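Local coordinates for protein MmeI (PDB 5HR4) that cuts DNA as a Type IIL restriction-modification enzyme and probably methylates adenine at N6 in its recognition sequence, using S-adenosyl-L-methionine, at residues K645-G650 with Q715-K720; F652-E657 with W689-D694. All coordinates share one frame; numbering follows the deposited sequence.

Contact 1 (K645-G650 with Q715-K720); sequences KPTDDG and QEFRLK. With nucleotides of chain C; nucleotides of chain B.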
ATOM      1  N   LYS A 645       0.374  -3.859 -29.338  1.00 30.24           N
ATOM      2  CA  LYS A 645      -0.289  -4.578 -28.255  1.00 28.16           C
ATOM      3  C   LYS A 645      -1.155  -5.683 -28.835  1.00 32.28           C
ATOM      4  O   LYS A 645      -2.078  -5.397 -29.614  1.00 32.12           O
ATOM      5  CB  LYS A 645      -1.133  -3.609 -27.428  1.00 26.28           C
ATOM      6  CG  LYS A 645      -2.043  -4.232 -26.412  1.00 22.04           C
ATOM      7  CD  LYS A 645      -2.683  -3.146 -25.534  1.00 24.42           C
ATOM      8  CE  LYS A 645      -3.887  -3.718 -24.763  1.00 29.31           C
ATOM      9  NZ  LYS A 645      -4.605  -2.765 -23.866  1.00 32.34           N
ATOM     10  N   PRO A 646      -0.898  -6.946 -28.503  1.00 34.27           N
ATOM     11  CA  PRO A 646      -1.540  -8.049 -29.243  1.00 36.09           C
ATOM     12  C   PRO A 646      -2.949  -8.410 -28.781  1.00 37.42           C
ATOM     13  O   PRO A 646      -3.806  -8.748 -29.611  1.00 37.25           O
ATOM     14  CB  PRO A 646      -0.578  -9.217 -29.002  1.00 37.09           C
ATOM     15  CG  PRO A 646       0.048  -8.891 -27.655  1.00 33.02           C
ATOM     16  CD  PRO A 646       0.255  -7.402 -27.706  1.00 30.27           C
ATOM     17  N   THR A 647      -3.179  -8.361 -27.470  1.00 31.73           N
ATOM     18  CA  THR A 647      -4.383  -8.894 -26.827  1.00 30.64           C
ATOM     19  C   THR A 647      -4.807 -10.219 -27.446  1.00 32.57           C
ATOM     20  O   THR A 647      -5.866 -10.332 -28.058  1.00 38.68           O
ATOM     21  CB  THR A 647      -5.539  -7.904 -26.888  1.00 31.43           C
ATOM     22  OG1 THR A 647      -5.078  -6.590 -26.541  1.00 35.46           O
ATOM     23  CG2 THR A 647      -6.614  -8.317 -25.897  1.00 27.33           C
ATOM     24  N   ASP A 648      -3.962 -11.242 -27.287  1.00 33.34           N
ATOM     25  CA  ASP A 648      -4.182 -12.482 -28.026  1.00 34.06           C
ATOM     26  C   ASP A 648      -4.181 -13.729 -27.154  1.00 33.05           C
ATOM     27  O   ASP A 648      -4.227 -14.838 -27.687  1.00 37.53           O
ATOM     28  CB  ASP A 648      -3.133 -12.640 -29.132  1.00 37.99           C
ATOM     29  CG  ASP A 648      -1.752 -13.017 -28.590  1.00 40.10           C
ATOM     30  OD1 ASP A 648      -1.492 -12.788 -27.380  1.00 37.25           O
ATOM     31  OD2 ASP A 648      -0.932 -13.536 -29.390  1.00 35.77           O
ATOM     32  N   ASP A 649      -4.123 -13.585 -25.841  1.00 35.42           N
ATOM     33  CA  ASP A 649      -3.927 -14.727 -24.949  1.00 38.15           C
ATOM     34  C   ASP A 649      -2.775 -15.628 -25.413  1.00 41.62           C
ATOM     35  O   ASP A 649      -2.782 -16.841 -25.163  1.00 42.26           O
ATOM     36  CB  ASP A 649      -5.216 -15.534 -24.799  1.00 39.78           C
ATOM     37  CG  ASP A 649      -5.194 -16.414 -23.575  1.00 42.17           C
ATOM     38  OD1 ASP A 649      -5.085 -15.868 -22.456  1.00 52.83           O
ATOM     39  OD2 ASP A 649      -5.285 -17.645 -23.729  1.00 44.01           O
ATOM     40  N   GLY A 650      -1.784 -15.041 -26.110  1.00 36.30           N
ATOM     41  CA  GLY A 650      -0.608 -15.761 -26.568  1.00 25.41           C
ATOM     42  C   GLY A 650      -0.752 -16.505 -27.881  1.00 36.32           C
ATOM     43  O   GLY A 650       0.252 -17.025 -28.395  1.00 35.90           O
ATOM     44  N   GLN A 715     -10.145 -14.733 -31.517  1.00 32.89           N
ATOM     45  CA  GLN A 715     -11.501 -14.182 -31.546  1.00 26.76           C
ATOM     46  C   GLN A 715     -12.336 -14.632 -30.348  1.00 25.48           C
ATOM     47  O   GLN A 715     -13.075 -13.833 -29.761  1.00 22.29           O
ATOM     48  CB  GLN A 715     -12.192 -14.573 -32.852  1.00 29.62           C
ATOM     49  CG  GLN A 715     -13.657 -14.149 -32.900  1.00 28.43           C
ATOM     50  CD  GLN A 715     -14.218 -14.124 -34.292  1.00 28.62           C
ATOM     51  OE1 GLN A 715     -14.720 -15.138 -34.785  1.00 31.06           O
ATOM     52  NE2 GLN A 715     -14.134 -12.964 -34.946  1.00 26.83           N
ATOM     53  N   GLU A 716     -12.240 -15.908 -29.969  1.00 27.43           N
ATOM     54  CA  GLU A 716     -13.028 -16.382 -28.838  1.00 25.99           C
ATOM     55  C   GLU A 716     -12.572 -15.733 -27.553  1.00 31.69           C
ATOM     56  O   GLU A 716     -13.399 -15.337 -26.720  1.00 35.65           O
ATOM     57  CB  GLU A 716     -12.951 -17.897 -28.729  1.00 29.05           C
ATOM     58  CG  GLU A 716     -13.908 -18.557 -29.700  1.00 41.08           C
ATOM     59  CD  GLU A 716     -13.435 -19.902 -30.200  1.00 46.65           C
ATOM     60  OE1 GLU A 716     -12.324 -20.330 -29.807  1.00 49.92           O
ATOM     61  OE2 GLU A 716     -14.186 -20.528 -30.989  1.00 53.06           O
ATOM     62  N   PHE A 717     -11.254 -15.613 -27.369  1.00 37.68           N
ATOM     63  CA  PHE A 717     -10.744 -14.949 -26.179  1.00 32.24           C
ATOM     64  C   PHE A 717     -11.173 -13.494 -26.174  1.00 31.83           C
ATOM     65  O   PHE A 717     -11.641 -12.976 -25.146  1.00 31.52           O
ATOM     66  CB  PHE A 717      -9.214 -15.074 -26.105  1.00 37.82           C
ATOM     67  CG  PHE A 717      -8.566 -14.137 -25.110  1.00 31.93           C
ATOM     68  CD1 PHE A 717      -8.390 -14.519 -23.781  1.00 37.38           C
ATOM     69  CD2 PHE A 717      -8.139 -12.869 -25.500  1.00 29.42           C
ATOM     70  CE1 PHE A 717      -7.789 -13.639 -22.838  1.00 30.33           C
ATOM     71  CE2 PHE A 717      -7.541 -11.991 -24.579  1.00 33.92           C
ATOM     72  CZ  PHE A 717      -7.371 -12.380 -23.244  1.00 29.14           C
ATOM     73  N   ARG A 718     -11.052 -12.821 -27.326  1.00 24.53           N
ATOM     74  CA  ARG A 718     -11.372 -11.398 -27.345  1.00 25.86           C
ATOM     75  C   ARG A 718     -12.842 -11.140 -27.031  1.00 30.24           C
ATOM     76  O   ARG A 718     -13.161 -10.125 -26.404  1.00 34.19           O
ATOM     77  CB  ARG A 718     -10.968 -10.781 -28.679  1.00 26.96           C
ATOM     78  CG  ARG A 718      -9.813  -9.788 -28.547  1.00 33.65           C
ATOM     79  CD  ARG A 718      -8.658 -10.071 -29.485  1.00 29.52           C
ATOM     80  NE  ARG A 718      -8.649  -9.164 -30.624  1.00 32.75           N
ATOM     81  CZ  ARG A 718      -7.598  -8.970 -31.421  1.00 38.20           C
ATOM     82  NH1 ARG A 718      -6.455  -9.615 -31.201  1.00 33.20           N
ATOM     83  NH2 ARG A 718      -7.684  -8.117 -32.439  1.00 42.61           N
ATOM     84  N   LEU A 719     -13.754 -12.052 -27.414  1.00 32.97           N
ATOM     85  CA  LEU A 719     -15.172 -11.816 -27.116  1.00 32.58           C
ATOM     86  C   LEU A 719     -15.465 -11.963 -25.633  1.00 28.53           C
ATOM     87  O   LEU A 719     -16.279 -11.214 -25.084  1.00 32.60           O
ATOM     88  CB  LEU A 719     -16.081 -12.753 -27.908  1.00 29.66           C
ATOM     89  CG  LEU A 719     -16.225 -12.562 -29.413  1.00 24.93           C
ATOM     90  CD1 LEU A 719     -16.827 -13.837 -29.946  1.00 18.77           C
ATOM     91  CD2 LEU A 719     -17.073 -11.340 -29.755  1.00 16.51           C
ATOM     92  N   LYS A 720     -14.802 -12.906 -24.959  1.00 34.76           N
ATOM     93  CA  LYS A 720     -14.961 -13.025 -23.510  1.00 34.57           C
ATOM     94  C   LYS A 720     -14.486 -11.787 -22.745  1.00 30.24           C
ATOM     95  O   LYS A 720     -14.679 -11.732 -21.523  1.00 30.42           O
ATOM     96  CB  LYS A 720     -14.200 -14.251 -22.979  1.00 32.21           C
ATOM     97  CG  LYS A 720     -14.543 -15.595 -23.615  1.00 27.99           C
ATOM     98  CD  LYS A 720     -14.080 -16.753 -22.712  1.00 35.57           C
ATOM     99  CE  LYS A 720     -13.385 -17.881 -23.501  1.00 48.58           C
ATOM    100  NZ  LYS A 720     -11.880 -17.723 -23.589  1.00 53.35           N
TER
ATOM    101  P    DG C   9      -2.751 -10.627 -23.408  1.00 30.69           P
ATOM    102  OP1  DG C   9      -3.383 -11.956 -23.434  1.00 25.46           O
ATOM    103  OP2  DG C   9      -2.069  -9.982 -24.552  1.00 34.20           O
ATOM    104  O5'  DG C   9      -3.796  -9.572 -22.834  1.00 23.89           O
ATOM    105  C5'  DG C   9      -4.635  -9.947 -21.791  1.00 22.20           C
ATOM    106  C4'  DG C   9      -5.247  -8.728 -21.155  1.00 23.30           C
ATOM    107  O4'  DG C   9      -4.207  -7.799 -20.740  1.00 24.75           O
ATOM    108  C3'  DG C   9      -6.156  -7.915 -22.065  1.00 26.15           C
ATOM    109  O3'  DG C   9      -7.134  -7.329 -21.261  1.00 23.70           O
ATOM    110  C2'  DG C   9      -5.210  -6.852 -22.588  1.00 23.94           C
ATOM    111  C1'  DG C   9      -4.507  -6.542 -21.291  1.00 23.07           C
ATOM    112  N9   DG C   9      -3.295  -5.779 -21.445  1.00 27.14           N
ATOM    113  C8   DG C   9      -2.402  -5.800 -22.498  1.00 23.78           C
ATOM    114  N7   DG C   9      -1.423  -4.971 -22.349  1.00 23.19           N
ATOM    115  C5   DG C   9      -1.678  -4.373 -21.107  1.00 31.99           C
ATOM    116  C6   DG C   9      -0.958  -3.393 -20.381  1.00 27.58           C
ATOM    117  O6   DG C   9       0.089  -2.820 -20.696  1.00 26.34           O
ATOM    118  N1   DG C   9      -1.590  -3.079 -19.182  1.00 31.57           N
ATOM    119  C2   DG C   9      -2.752  -3.656 -18.731  1.00 28.87           C
ATOM    120  N2   DG C   9      -3.216  -3.251 -17.549  1.00 30.07           N
ATOM    121  N3   DG C   9      -3.414  -4.560 -19.391  1.00 33.33           N
ATOM    122  C4   DG C   9      -2.826  -4.871 -20.559  1.00 29.40           C
ATOM    123  P    DG C  10      -8.592  -6.999 -21.830  1.00 32.14           P
ATOM    124  OP1  DG C  10      -9.246  -8.281 -22.191  1.00 20.80           O
ATOM    125  OP2  DG C  10      -8.507  -5.985 -22.905  1.00 27.79           O
ATOM    126  O5'  DG C  10      -9.253  -6.299 -20.549  1.00 29.82           O
ATOM    127  C5'  DG C  10      -8.824  -6.672 -19.223  1.00 27.67           C
ATOM    128  C4'  DG C  10      -8.962  -5.516 -18.226  1.00 25.23           C
ATOM    129  O4'  DG C  10      -7.793  -4.665 -18.298  1.00 32.18           O
ATOM    130  C3'  DG C  10     -10.153  -4.583 -18.435  1.00 26.86           C
ATOM    131  O3'  DG C  10     -10.514  -4.040 -17.200  1.00 32.54           O
ATOM    132  C2'  DG C  10      -9.567  -3.509 -19.340  1.00 27.83           C
ATOM    133  C1'  DG C  10      -8.171  -3.372 -18.752  1.00 32.29           C
ATOM    134  N9   DG C  10      -7.170  -2.906 -19.704  1.00 27.78           N
ATOM    135  C8   DG C  10      -6.985  -3.339 -20.987  1.00 29.75           C
ATOM    136  N7   DG C  10      -5.993  -2.747 -21.600  1.00 31.11           N
ATOM    137  C5   DG C  10      -5.490  -1.862 -20.655  1.00 31.95           C
ATOM    138  C6   DG C  10      -4.402  -0.954 -20.741  1.00 35.21           C
ATOM    139  O6   DG C  10      -3.654  -0.743 -21.723  1.00 31.90           O
ATOM    140  N1   DG C  10      -4.224  -0.241 -19.533  1.00 32.73           N
ATOM    141  C2   DG C  10      -5.006  -0.406 -18.405  1.00 28.37           C
ATOM    142  N2   DG C  10      -4.710   0.354 -17.360  1.00 29.00           N
ATOM    143  N3   DG C  10      -6.018  -1.255 -18.319  1.00 34.73           N
ATOM    144  C4   DG C  10      -6.206  -1.947 -19.480  1.00 33.16           C
TER
ATOM    145  P    DT B   3       0.680   6.922 -26.891  1.00 41.98           P
ATOM    146  OP1  DT B   3       0.981   7.921 -25.835  1.00 41.22           O
ATOM    147  OP2  DT B   3       1.343   7.138 -28.191  1.00 44.38           O
ATOM    148  O5'  DT B   3       0.947   5.419 -26.356  1.00 39.02           O
ATOM    149  C5'  DT B   3       1.082   5.115 -24.943  1.00 32.16           C
ATOM    150  C4'  DT B   3      -0.153   5.483 -24.143  1.00 35.16           C
ATOM    151  O4'  DT B   3      -1.324   4.763 -24.646  1.00 36.98           O
ATOM    152  C3'  DT B   3      -0.071   5.135 -22.650  1.00 37.71           C
ATOM    153  O3'  DT B   3      -0.735   6.129 -21.884  1.00 35.35           O
ATOM    154  C2'  DT B   3      -0.845   3.817 -22.593  1.00 38.81           C
ATOM    155  C1'  DT B   3      -1.970   4.146 -23.548  1.00 32.84           C
ATOM    156  N1   DT B   3      -2.719   2.973 -24.028  1.00 37.03           N
ATOM    157  C2   DT B   3      -3.799   2.518 -23.306  1.00 33.64           C
ATOM    158  O2   DT B   3      -4.162   3.022 -22.265  1.00 33.07           O
ATOM    159  N3   DT B   3      -4.438   1.437 -23.848  1.00 35.52           N
ATOM    160  C4   DT B   3      -4.128   0.786 -25.033  1.00 33.91           C
ATOM    161  O4   DT B   3      -4.766  -0.182 -25.439  1.00 29.83           O
ATOM    162  C5   DT B   3      -2.994   1.319 -25.747  1.00 35.63           C
ATOM    163  C7   DT B   3      -2.548   0.691 -27.030  1.00 28.46           C
ATOM    164  C6   DT B   3      -2.353   2.378 -25.217  1.00 38.86           C
TER
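Phe717, on the last turns of helix 705-719, receives the loop 645-650 on its ring. CB of Asp649 sits over one face, 3.6 Å from the centroid of the Phe717 ring and 17° off its normal, a CH-pi contact. The carboxylate lies beyond the CD1-CE1 rim, its plane 21° from that of the ring, with Asp649 OD1 3.5 Å from Phe717 CE1. At the ring edge lie Thr647 CG2 and C5' of DG9 of chain C, so the phenyl group packs against protein and DNA at once. Arg718 bends at chi2 and chi3 and brings NH1 3.3 Å from Thr647 O, a hydrogen bond reaching the oxygen from above the carbonyl plane. Its NH2 bonds to the carbonyls of Lys735, the strongest partner of the side chain, and Ser729. Within the loop, Asp648 OD1 accepts from Gly650 N, an Asx turn, and Asp649 N makes a weak bond to DG9 OP1. The extended side chain of Lys645 places Lys645 NZ 2.7 Å from DG10 N7 of chain C. The same NZ also bonds to O6 of that guanine and to O4 of DT3 of chain B. Such readout of base edges in the major groove is characteristic of a target recognition domain.

Contact 2 (F652-E657 with W689-D694); sequences FLFTDE and WCLWLD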
ATOM      1  N   PHE A 652      -0.862 -15.694 -30.865  1.00 32.56           N
ATOM      2  CA  PHE A 652       0.028 -15.273 -31.931  1.00 37.97           C
ATOM      3  C   PHE A 652       1.507 -15.346 -31.569  1.00 36.24           C
ATOM      4  O   PHE A 652       2.323 -14.890 -32.366  1.00 38.77           O
ATOM      5  CB  PHE A 652      -0.304 -13.848 -32.377  1.00 39.08           C
ATOM      6  CG  PHE A 652      -1.559 -13.756 -33.175  1.00 40.15           C
ATOM      7  CD1 PHE A 652      -2.101 -14.889 -33.751  1.00 37.13           C
ATOM      8  CD2 PHE A 652      -2.204 -12.550 -33.348  1.00 46.14           C
ATOM      9  CE1 PHE A 652      -3.259 -14.829 -34.484  1.00 36.88           C
ATOM     10  CE2 PHE A 652      -3.381 -12.484 -34.086  1.00 43.71           C
ATOM     11  CZ  PHE A 652      -3.901 -13.629 -34.654  1.00 38.37           C
ATOM     12  N   LEU A 653       1.883 -15.904 -30.412  1.00 34.71           N
ATOM     13  CA  LEU A 653       3.262 -15.826 -29.926  1.00 33.48           C
ATOM     14  C   LEU A 653       3.856 -17.218 -29.720  1.00 34.48           C
ATOM     15  O   LEU A 653       3.139 -18.175 -29.401  1.00 35.13           O
ATOM     16  CB  LEU A 653       3.344 -15.035 -28.617  1.00 32.99           C
ATOM     17  CG  LEU A 653       2.561 -13.718 -28.551  1.00 33.84           C
ATOM     18  CD1 LEU A 653       2.493 -13.213 -27.122  1.00 29.52           C
ATOM     19  CD2 LEU A 653       3.163 -12.673 -29.479  1.00 32.79           C
ATOM     20  N   PHE A 654       5.176 -17.324 -29.925  1.00 34.33           N
ATOM     21  CA  PHE A 654       5.879 -18.603 -29.949  1.00 32.82           C
ATOM     22  C   PHE A 654       7.330 -18.464 -29.474  1.00 36.38           C
ATOM     23  O   PHE A 654       8.033 -17.510 -29.831  1.00 31.18           O
ATOM     24  CB  PHE A 654       5.928 -19.213 -31.359  1.00 32.36           C
ATOM     25  CG  PHE A 654       4.597 -19.495 -31.979  1.00 34.50           C
ATOM     26  CD1 PHE A 654       3.865 -18.484 -32.588  1.00 39.21           C
ATOM     27  CD2 PHE A 654       4.102 -20.788 -32.025  1.00 37.07           C
ATOM     28  CE1 PHE A 654       2.639 -18.751 -33.180  1.00 38.69           C
ATOM     29  CE2 PHE A 654       2.871 -21.059 -32.636  1.00 40.01           C
ATOM     30  CZ  PHE A 654       2.148 -20.037 -33.220  1.00 38.20           C
ATOM     31  N   THR A 655       7.769 -19.453 -28.698  1.00 34.92           N
ATOM     32  CA  THR A 655       9.171 -19.803 -28.545  1.00 30.60           C
ATOM     33  C   THR A 655       9.734 -20.372 -29.849  1.00 40.96           C
ATOM     34  O   THR A 655       8.991 -20.857 -30.716  1.00 43.78           O
ATOM     35  CB  THR A 655       9.313 -20.868 -27.471  1.00 37.70           C
ATOM     36  OG1 THR A 655       8.804 -22.108 -27.991  1.00 38.27           O
ATOM     37  CG2 THR A 655       8.505 -20.486 -26.241  1.00 28.91           C
ATOM     38  N   ASP A 656      11.070 -20.343 -29.969  1.00 37.71           N
ATOM     39  CA  ASP A 656      11.732 -20.929 -31.136  1.00 36.78           C
ATOM     40  C   ASP A 656      11.281 -22.364 -31.373  1.00 42.14           C
ATOM     41  O   ASP A 656      11.001 -22.756 -32.514  1.00 44.49           O
ATOM     42  CB  ASP A 656      13.252 -20.900 -30.973  1.00 39.05           C
ATOM     43  CG  ASP A 656      13.798 -19.510 -30.964  1.00 50.88           C
ATOM     44  OD1 ASP A 656      13.406 -18.721 -31.856  1.00 49.94           O
ATOM     45  OD2 ASP A 656      14.592 -19.204 -30.044  1.00 52.57           O
ATOM     46  N   GLU A 657      11.230 -23.176 -30.312  1.00 37.34           N
ATOM     47  CA  GLU A 657      10.842 -24.567 -30.497  1.00 35.83           C
ATOM     48  C   GLU A 657       9.418 -24.653 -31.039  1.00 44.16           C
ATOM     49  O   GLU A 657       9.155 -25.376 -32.008  1.00 48.17           O
ATOM     50  CB  GLU A 657      11.002 -25.346 -29.190  1.00 27.21           C
ATOM     51  N   TRP A 689       8.782 -15.230 -31.340  1.00 36.11           N
ATOM     52  CA  TRP A 689       8.202 -15.024 -32.659  1.00 29.78           C
ATOM     53  C   TRP A 689       6.708 -14.750 -32.561  1.00 38.34           C
ATOM     54  O   TRP A 689       6.012 -15.312 -31.709  1.00 37.69           O
ATOM     55  CB  TRP A 689       8.425 -16.244 -33.547  1.00 34.37           C
ATOM     56  CG  TRP A 689       9.860 -16.600 -33.730  1.00 42.43           C
ATOM     57  CD1 TRP A 689      10.606 -17.430 -32.949  1.00 38.19           C
ATOM     58  CD2 TRP A 689      10.730 -16.135 -34.771  1.00 43.49           C
ATOM     59  NE1 TRP A 689      11.886 -17.511 -33.434  1.00 39.93           N
ATOM     60  CE2 TRP A 689      11.990 -16.723 -34.551  1.00 42.39           C
ATOM     61  CE3 TRP A 689      10.563 -15.279 -35.870  1.00 46.57           C
ATOM     62  CZ2 TRP A 689      13.088 -16.482 -35.388  1.00 48.11           C
ATOM     63  CZ3 TRP A 689      11.654 -15.042 -36.707  1.00 48.20           C
ATOM     64  CH2 TRP A 689      12.899 -15.644 -36.458  1.00 48.68           C
ATOM     65  N   CYS A 690       6.205 -13.920 -33.478  1.00 35.99           N
ATOM     66  CA  CYS A 690       4.774 -13.732 -33.632  1.00 27.82           C
ATOM     67  C   CYS A 690       4.332 -14.052 -35.054  1.00 39.04           C
ATOM     68  O   CYS A 690       5.103 -13.904 -36.004  1.00 39.48           O
ATOM     69  CB  CYS A 690       4.353 -12.300 -33.286  1.00 33.54           C
ATOM     70  SG  CYS A 690       4.965 -10.996 -34.411  1.00 37.78           S
ATOM     71  N   LEU A 691       3.078 -14.512 -35.182  1.00 44.60           N
ATOM     72  CA  LEU A 691       2.356 -14.538 -36.452  1.00 33.66           C
ATOM     73  C   LEU A 691       1.922 -13.122 -36.787  1.00 39.43           C
ATOM     74  O   LEU A 691       1.033 -12.580 -36.126  1.00 41.70           O
ATOM     75  CB  LEU A 691       1.125 -15.429 -36.352  1.00 37.36           C
ATOM     76  CG  LEU A 691       1.147 -16.808 -37.004  1.00 42.59           C
ATOM     77  CD1 LEU A 691       1.863 -16.782 -38.340  1.00 36.92           C
ATOM     78  CD2 LEU A 691       1.857 -17.716 -36.077  1.00 50.77           C
ATOM     79  N   TRP A 692       2.517 -12.515 -37.816  1.00 39.10           N
ATOM     80  CA  TRP A 692       2.216 -11.121 -38.162  1.00 36.67           C
ATOM     81  C   TRP A 692       1.336 -11.103 -39.410  1.00 37.62           C
ATOM     82  O   TRP A 692       1.820 -11.283 -40.532  1.00 41.81           O
ATOM     83  CB  TRP A 692       3.491 -10.308 -38.354  1.00 31.89           C
ATOM     84  CG  TRP A 692       3.219  -8.868 -38.588  1.00 28.38           C
ATOM     85  CD1 TRP A 692       3.316  -8.194 -39.771  1.00 28.21           C
ATOM     86  CD2 TRP A 692       2.781  -7.914 -37.618  1.00 30.68           C
ATOM     87  NE1 TRP A 692       2.977  -6.874 -39.598  1.00 25.97           N
ATOM     88  CE2 TRP A 692       2.641  -6.676 -38.281  1.00 30.40           C
ATOM     89  CE3 TRP A 692       2.507  -7.982 -36.246  1.00 31.62           C
ATOM     90  CZ2 TRP A 692       2.234  -5.517 -37.621  1.00 27.05           C
ATOM     91  CZ3 TRP A 692       2.104  -6.829 -35.589  1.00 29.04           C
ATOM     92  CH2 TRP A 692       1.972  -5.612 -36.281  1.00 29.36           C
ATOM     93  N   LEU A 693       0.042 -10.838 -39.208  1.00 40.07           N
ATOM     94  CA  LEU A 693      -0.975 -10.973 -40.242  1.00 40.10           C
ATOM     95  C   LEU A 693      -1.527  -9.651 -40.752  1.00 44.04           C
ATOM     96  O   LEU A 693      -2.391  -9.669 -41.637  1.00 46.36           O
ATOM     97  CB  LEU A 693      -2.121 -11.836 -39.721  1.00 32.60           C
ATOM     98  CG  LEU A 693      -1.584 -13.176 -39.228  1.00 34.95           C
ATOM     99  CD1 LEU A 693      -2.628 -13.923 -38.450  1.00 36.63           C
ATOM    100  CD2 LEU A 693      -1.102 -13.994 -40.412  1.00 41.61           C
ATOM    101  N   ASP A 694      -1.057  -8.510 -40.234  1.00 40.31           N
ATOM    102  CA  ASP A 694      -1.426  -7.213 -40.795  1.00 45.69           C
ATOM    103  C   ASP A 694      -1.134  -7.204 -42.292  1.00 53.05           C
ATOM    104  O   ASP A 694       0.030  -7.267 -42.710  1.00 60.58           O
ATOM    105  CB  ASP A 694      -0.683  -6.066 -40.091  1.00 39.01           C
ATOM    106  CG  ASP A 694      -1.283  -4.691 -40.405  1.00 46.41           C
ATOM    107  OD1 ASP A 694      -2.530  -4.554 -40.406  1.00 52.46           O
ATOM    108  OD2 ASP A 694      -0.506  -3.743 -40.647  1.00 44.20           O
TER
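The Trp689 indole meets the segment 652-657 along its edge, where the Asp656 carboxylate and the backbone of Phe654 and Thr655 lie near the ring plane. The Phe654 ring also uses an edge, with Trp689 O close to its plane, and Phe673 of the next strand meets this ring edge-to-face. Phe652 takes Leu693 CD1 at an oblique approach, 4.0 Å from Phe652 CZ, and its CD1 lies near Leu691 CB. These groups decorate an antiparallel strand pair, 653-655 beside 689-691, at the margin of a mixed four-stranded sheet in the target recognition domain. The short strand axes run at 145° to each other. Phe654 and Trp689 form a hydrogen-bonded pair, with N-H to O bonds in both directions at 2.8 Å between Phe654 N and Trp689 O and between Trp689 N and Phe654 O. Leu653 and Cys690 form the neighbouring non-hydrogen-bonded pair; on their face of the sheet Leu653 CD2 packs 4.0 Å from Cys690 CB. Just before the strand, Phe652 O accepts from Leu691 N, and a CA-H...O contact from Cys690 CA reaches the same oxygen. Beyond the strand, Thr655 is the N-cap of helix 656-665, whose first turn presents Asp656 to the indole. With CG of Asp656 anti to its carbonyl carbon (chi1 -66°), the carboxylate extends back to the tryptophan. Its plane stands 69° from that of the indole, and Trp689 NE1 donates a hydrogen bond to Asp656 OD1, nearly in the indole plane and close to the line of the carboxylate C-O bond.

How the contacts relate
The two contacts show how one recognition domain ties a DNA-reading loop to its own framework. Their centres are 14 Å apart, and in sequence 652-657 and 689-694 both fall between the two segments of contact 1. The junction is Asp648: its OD2 accepts a hydrogen bond from Phe652 N and packs 3.6 Å from Leu653 CG, so Asp648 ties the loop to the start of the edge strand that follows it. Helix 705-719 serves both, since Val714 touches Phe652 and Arg710 touches Phe654. The hydrogen bonds to DNA come from 645-650, while contact 2 approaches the DNA to about 4 Å at its nearest atom. Both lie away from the sinefungin pocket and the calcium site.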